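Local coordinates for phosphogluconate dehydrogenase NAD-binding putative C-terminal domain-containing protein (Sinorhizobium meliloti, PDB 4EZB), which is of unknown function but may be an oxidoreductase, with a Rossmann-type N-terminal domain and a helical C-terminal region, at residues A[93-96]-A[97-101]; A[265-269]-A[270-274]. All coordinates share one frame; numbering follows the deposited sequence.

Contact 1: residues A[93-96]-A[97-101]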
ATOM      1  N   SER A  93     -19.048  13.124 -25.242  1.00 32.71           N
ATOM      2  CA  SER A  93     -19.693  11.796 -25.191  1.00 32.79           C
ATOM      3  C   SER A  93     -19.838  11.345 -23.749  1.00 32.20           C
ATOM      4  O   SER A  93     -18.869  11.005 -23.119  1.00 33.54           O
ATOM      5  CB  SER A  93     -18.890  10.756 -25.981  1.00 34.00           C
ATOM      6  OG  SER A  93     -19.626   9.536 -26.096  1.00 36.44           O
ATOM      7  N   LEU A  94     -21.055  11.368 -23.230  1.00 36.34           N
ATOM      8  CA  LEU A  94     -21.327  10.874 -21.872  1.00 41.44           C
ATOM      9  C   LEU A  94     -22.459   9.865 -22.008  1.00 45.12           C
ATOM     10  O   LEU A  94     -23.632  10.228 -22.091  1.00 46.66           O
ATOM     11  CB  LEU A  94     -21.747  12.005 -20.947  1.00 44.28           C
ATOM     12  CG  LEU A  94     -20.682  12.987 -20.457  1.00 48.11           C
ATOM     13  CD1 LEU A  94     -21.240  14.410 -20.374  1.00 48.15           C
ATOM     14  CD2 LEU A  94     -20.151  12.523 -19.097  1.00 49.17           C
ATOM     15  N   VAL A  95     -22.095   8.598 -22.105  1.00 44.93           N
ATOM     16  CA  VAL A  95     -23.067   7.536 -22.336  1.00 43.32           C
ATOM     17  C   VAL A  95     -22.722   6.409 -21.373  1.00 48.50           C
ATOM     18  O   VAL A  95     -21.739   6.515 -20.609  1.00 50.14           O
ATOM     19  CB  VAL A  95     -23.087   7.064 -23.813  1.00 41.33           C
ATOM     20  CG1 VAL A  95     -23.680   8.139 -24.711  1.00 43.38           C
ATOM     21  CG2 VAL A  95     -21.702   6.648 -24.310  1.00 37.94           C
ATOM     22  N   VAL A  96     -23.512   5.337 -21.374  1.00 48.29           N
ATOM     23  CA  VAL A  96     -23.157   4.219 -20.517  1.00 48.78           C
ATOM     24  C   VAL A  96     -21.865   3.637 -21.063  1.00 51.02           C
ATOM     25  O   VAL A  96     -21.689   3.517 -22.287  1.00 55.30           O
ATOM     26  CB  VAL A  96     -24.255   3.140 -20.434  1.00 51.73           C
ATOM     27  CG1 VAL A  96     -25.469   3.674 -19.668  1.00 51.04           C
ATOM     28  CG2 VAL A  96     -24.638   2.629 -21.825  1.00 50.54           C
ATOM     29  N   GLY A  97     -20.961   3.308 -20.149  1.00 49.65           N
ATOM     30  CA  GLY A  97     -19.687   2.711 -20.487  1.00 49.77           C
ATOM     31  C   GLY A  97     -19.773   1.757 -21.661  1.00 51.15           C
ATOM     32  O   GLY A  97     -19.010   1.897 -22.627  1.00 51.38           O
ATOM     33  N   ALA A  98     -20.723   0.817 -21.591  1.00 47.76           N
ATOM     34  CA  ALA A  98     -20.868  -0.220 -22.603  1.00 49.18           C
ATOM     35  C   ALA A  98     -21.035   0.364 -23.997  1.00 50.62           C
ATOM     36  O   ALA A  98     -20.551  -0.215 -24.957  1.00 55.03           O
ATOM     37  CB  ALA A  98     -22.042  -1.142 -22.278  1.00 48.23           C
ATOM     38  N   ALA A  99     -21.704   1.513 -24.106  1.00 48.16           N
ATOM     39  CA  ALA A  99     -22.027   2.086 -25.414  1.00 49.25           C
ATOM     40  C   ALA A  99     -20.905   2.921 -26.063  1.00 48.18           C
ATOM     41  O   ALA A  99     -21.054   3.371 -27.200  1.00 50.99           O
ATOM     42  CB  ALA A  99     -23.324   2.886 -25.339  1.00 49.11           C
ATOM     43  N   THR A 100     -19.791   3.110 -25.355  1.00 45.63           N
ATOM     44  CA  THR A 100     -18.703   3.999 -25.805  1.00 45.79           C
ATOM     45  C   THR A 100     -18.334   3.915 -27.313  1.00 44.42           C
ATOM     46  O   THR A 100     -18.396   4.911 -28.041  1.00 42.64           O
ATOM     47  CB  THR A 100     -17.449   3.850 -24.906  1.00 45.38           C
ATOM     48  OG1 THR A 100     -17.777   4.241 -23.569  1.00 47.42           O
ATOM     49  CG2 THR A 100     -16.318   4.756 -25.374  1.00 45.36           C
ATOM     50  N   LYS A 101     -17.952   2.729 -27.754  1.00 47.15           N
ATOM     51  CA  LYS A 101     -17.482   2.477 -29.131  1.00 49.86           C
ATOM     52  C   LYS A 101     -18.587   2.703 -30.149  1.00 47.53           C
ATOM     53  O   LYS A 101     -18.410   3.444 -31.130  1.00 48.84           O
ATOM     54  CB  LYS A 101     -16.937   1.044 -29.259  1.00 51.16           C
ATOM     55  CG  LYS A 101     -15.625   0.791 -28.516  1.00 55.76           C
ATOM     56  CD  LYS A 101     -15.138  -0.653 -28.677  1.00 60.13           C
ATOM     57  CE  LYS A 101     -15.884  -1.613 -27.758  1.00 64.06           C
ATOM     58  NZ  LYS A 101     -15.546  -3.045 -27.993  1.00 70.53           N
TER
HETATM   59  O   HOH W   1     -18.006   7.602 -27.324  1.00 47.81           O
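Val95, Val96 and Ala99 meet in a local turn contact, where the chain leaves the inner strand 90-93 and bends through a 3-10 segment into helix 100-107. The backbone bond between the two segments runs from Ala99 N to Val96 O at 2.7 Å and reaches the oxygen from above the carbonyl plane, 41° out of it. The bond links residues three apart, the spacing of a 3-10 turn. In a small apolar patch beside it, Val96 CG2 sits 3.8 Å from Ala99 CB. Val95 approaches the same methyl with its own CG2, which a chi1 of -70° places between the backbone N and carbonyl carbon, and stops 4.2 Å from Ala99 CB. A short alanine suits this place, since its single methyl meets both valines while the backbone stays close enough to bond. This turn opens the beta-alpha-beta crossover from strand 90-93 through helix 100-107 to strand 116-119 of a Rossmann-type sheet, at the carboxyl ends of the parallel strands. The Val95 side chain also touches the Gly-rich turn after the first strand, whose sequence is consistent with a dinucleotide-binding loop, while Val95 N is held by Asn121 OD1. At the helix start, Gly97 O accepts two donors from the same face of its plane: Thr100 N at 3.1 Å and, beside it, Thr100 OG1 at 2.8 Å. Threonine fits because its hydroxyl, beside its own backbone N at chi1 -62°, turns back to the preceding turn and is satisfied there although the residue is buried; the rest of its side chain packs on helix 125-136. Nearer the strand, a water joins Ser93 to the helix, accepting from Ser93 OG at 2.8 Å and donating to Thr100 O.

Contact 2: residues A[265-269]-A[270-274]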
ATOM      1  N   GLU A 265      -7.141  -3.811 -14.652  1.00 51.43           N
ATOM      2  CA  GLU A 265      -7.282  -4.019 -16.113  1.00 55.35           C
ATOM      3  C   GLU A 265      -6.465  -3.005 -16.937  1.00 52.24           C
ATOM      4  O   GLU A 265      -5.859  -3.354 -17.939  1.00 54.86           O
ATOM      5  CB  GLU A 265      -8.763  -3.965 -16.518  1.00 61.42           C
ATOM      6  CG  GLU A 265      -9.565  -5.201 -16.133  1.00 71.70           C
ATOM      7  CD  GLU A 265     -11.022  -4.896 -15.831  1.00 83.28           C
ATOM      8  OE1 GLU A 265     -11.596  -3.953 -16.430  1.00 86.99           O
ATOM      9  OE2 GLU A 265     -11.601  -5.614 -14.987  1.00 89.61           O
ATOM     10  N   THR A 266      -6.450  -1.750 -16.496  1.00 48.22           N
ATOM     11  CA  THR A 266      -5.635  -0.704 -17.122  1.00 48.24           C
ATOM     12  C   THR A 266      -4.150  -1.051 -17.064  1.00 52.92           C
ATOM     13  O   THR A 266      -3.437  -0.968 -18.074  1.00 58.03           O
ATOM     14  CB  THR A 266      -5.883   0.653 -16.434  1.00 47.39           C
ATOM     15  OG1 THR A 266      -7.235   1.054 -16.665  1.00 46.32           O
ATOM     16  CG2 THR A 266      -4.949   1.727 -16.951  1.00 48.59           C
ATOM     17  N   ILE A 267      -3.694  -1.464 -15.890  1.00 50.38           N
ATOM     18  CA  ILE A 267      -2.294  -1.805 -15.700  1.00 49.82           C
ATOM     19  C   ILE A 267      -1.972  -3.058 -16.506  1.00 52.70           C
ATOM     20  O   ILE A 267      -0.937  -3.137 -17.160  1.00 54.45           O
ATOM     21  CB  ILE A 267      -1.958  -1.998 -14.206  1.00 47.58           C
ATOM     22  CG1 ILE A 267      -2.197  -0.700 -13.430  1.00 47.31           C
ATOM     23  CG2 ILE A 267      -0.512  -2.455 -14.023  1.00 46.95           C
ATOM     24  CD1 ILE A 267      -2.386  -0.937 -11.947  1.00 50.48           C
ATOM     25  N   GLU A 268      -2.872  -4.033 -16.467  1.00 55.76           N
ATOM     26  CA  GLU A 268      -2.698  -5.238 -17.257  1.00 59.77           C
ATOM     27  C   GLU A 268      -2.619  -4.880 -18.733  1.00 62.87           C
ATOM     28  O   GLU A 268      -1.774  -5.411 -19.459  1.00 65.42           O
ATOM     29  CB  GLU A 268      -3.821  -6.231 -16.978  1.00 64.39           C
ATOM     30  CG  GLU A 268      -3.552  -7.079 -15.744  1.00 73.61           C
ATOM     31  CD  GLU A 268      -4.797  -7.732 -15.180  1.00 79.64           C
ATOM     32  OE1 GLU A 268      -5.771  -7.944 -15.940  1.00 78.52           O
ATOM     33  OE2 GLU A 268      -4.796  -8.028 -13.965  1.00 82.74           O
ATOM     34  N   SER A 269      -3.477  -3.948 -19.153  1.00 64.16           N
ATOM     35  CA  SER A 269      -3.523  -3.483 -20.539  1.00 64.38           C
ATOM     36  C   SER A 269      -2.173  -2.944 -21.023  1.00 63.30           C
ATOM     37  O   SER A 269      -1.953  -2.823 -22.225  1.00 67.52           O
ATOM     38  CB  SER A 269      -4.655  -2.448 -20.740  1.00 60.84           C
ATOM     39  OG  SER A 269      -4.206  -1.108 -20.570  1.00 59.45           O
ATOM     40  N   PHE A 270      -1.274  -2.626 -20.089  1.00 61.74           N
ATOM     41  CA  PHE A 270       0.073  -2.135 -20.437  1.00 60.66           C
ATOM     42  C   PHE A 270       1.151  -3.213 -20.478  1.00 60.26           C
ATOM     43  O   PHE A 270       2.343  -2.887 -20.559  1.00 57.05           O
ATOM     44  CB  PHE A 270       0.528  -1.034 -19.467  1.00 61.70           C
ATOM     45  CG  PHE A 270      -0.275   0.229 -19.554  1.00 61.90           C
ATOM     46  CD1 PHE A 270      -0.515   0.841 -20.786  1.00 63.76           C
ATOM     47  CD2 PHE A 270      -0.765   0.831 -18.395  1.00 60.88           C
ATOM     48  CE1 PHE A 270      -1.255   2.010 -20.860  1.00 65.91           C
ATOM     49  CE2 PHE A 270      -1.501   1.999 -18.466  1.00 58.38           C
ATOM     50  CZ  PHE A 270      -1.738   2.592 -19.693  1.00 59.61           C
ATOM     51  N   GLY A 271       0.738  -4.483 -20.418  1.00 62.29           N
ATOM     52  CA  GLY A 271       1.671  -5.608 -20.340  1.00 59.70           C
ATOM     53  C   GLY A 271       2.249  -5.848 -18.949  1.00 60.91           C
ATOM     54  O   GLY A 271       3.232  -6.568 -18.797  1.00 60.76           O
ATOM     55  N   LEU A 272       1.654  -5.240 -17.927  1.00 60.14           N
ATOM     56  CA  LEU A 272       2.133  -5.414 -16.552  1.00 57.86           C
ATOM     57  C   LEU A 272       1.172  -6.251 -15.724  1.00 58.66           C
ATOM     58  O   LEU A 272      -0.046  -6.096 -15.831  1.00 61.25           O
ATOM     59  CB  LEU A 272       2.343  -4.057 -15.853  1.00 53.93           C
ATOM     60  CG  LEU A 272       3.450  -3.107 -16.314  1.00 50.92           C
ATOM     61  CD1 LEU A 272       3.396  -1.770 -15.564  1.00 46.63           C
ATOM     62  CD2 LEU A 272       4.808  -3.761 -16.151  1.00 48.67           C
ATOM     63  N   ASN A 273       1.726  -7.134 -14.896  1.00 57.81           N
ATOM     64  CA  ASN A 273       0.961  -7.785 -13.834  1.00 54.93           C
ATOM     65  C   ASN A 273       0.478  -6.755 -12.813  1.00 50.43           C
ATOM     66  O   ASN A 273       1.176  -5.779 -12.523  1.00 48.51           O
ATOM     67  CB  ASN A 273       1.792  -8.884 -13.171  1.00 57.73           C
ATOM     68  CG  ASN A 273       2.064 -10.043 -14.111  1.00 60.79           C
ATOM     69  OD1 ASN A 273       1.222 -10.399 -14.930  1.00 65.98           O
ATOM     70  ND2 ASN A 273       3.243 -10.624 -14.008  1.00 60.11           N
ATOM     71  N   ALA A 274      -0.734  -6.959 -12.301  1.00 45.71           N
ATOM     72  CA  ALA A 274      -1.378  -6.006 -11.413  1.00 42.71           C
ATOM     73  C   ALA A 274      -1.708  -6.644 -10.056  1.00 43.24           C
ATOM     74  O   ALA A 274      -2.838  -6.514  -9.594  1.00 46.88           O
ATOM     75  CB  ALA A 274      -2.657  -5.492 -12.067  1.00 41.70           C
TER
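The Thr266 side chain runs alongside the Phe270 ring, with Thr266 CG2 3.8 Å from Phe270 CE2. Over one face of the ring sits Ser269 OG, 4.1 Å above its centre; the same hydroxyl donates to Thr266 O at 2.6 Å, and that carbonyl oxygen lies over the same face. Next along, Ile267 meets Leu272 at a slant: CG2 of Ile267, anti to its backbone N, comes within 3.8 Å of Leu272 CB. Two branched aliphatic residues are well placed here, because this pair is the hydrophobic contact of a Schellman motif closing helix 238-268. Its inner bond runs from Gly271 N to Glu268 O at 2.8 Å; its outer bond, from Leu272 N to Ile267 O, is weak at 3.4 Å, and Ile267 O also accepts from Phe270 N at 3.0 Å. Gly271 has phi 79°, a conformation that residues with a CB adopt less readily, so glycine suits the position. Glu268 lies alongside the returning chain, its CG 3.6 Å from Leu272 O and its CA-H aimed at that oxygen, while OE2 forms a salt bridge with Arg278. Replacing Phe270 by an alanine would probably leave Thr266 CG2 and the Ser269 hydroxyl without the ring beside them, and thin the packing on Ala219 of the second subunit. Arg218 of that subunit hydrogen-bonds Phe270 O, which places the turn at the dimer interface.

Overall arrangement
Contact 1 and contact 2 are both turns at a helix end: contact 1 leads from a strand into the start of helix 100-107, whereas contact 2 closes the end of helix 238-268 before helix 275-291. Their centres are 22 Å apart and they do not touch, though both pack side chains on helix 125-136. Residues 93-101 form a surface contact in the turn after an inner strand of the Rossmann-type sheet, using small apolar groups, a threonine hydroxyl and a water, and no other subunit reaches them. Residues 265-274 are partly buried in the helical region and add an aromatic ring, a glutamate paired with Arg278 of helix 275-291, and contacts with the second subunit.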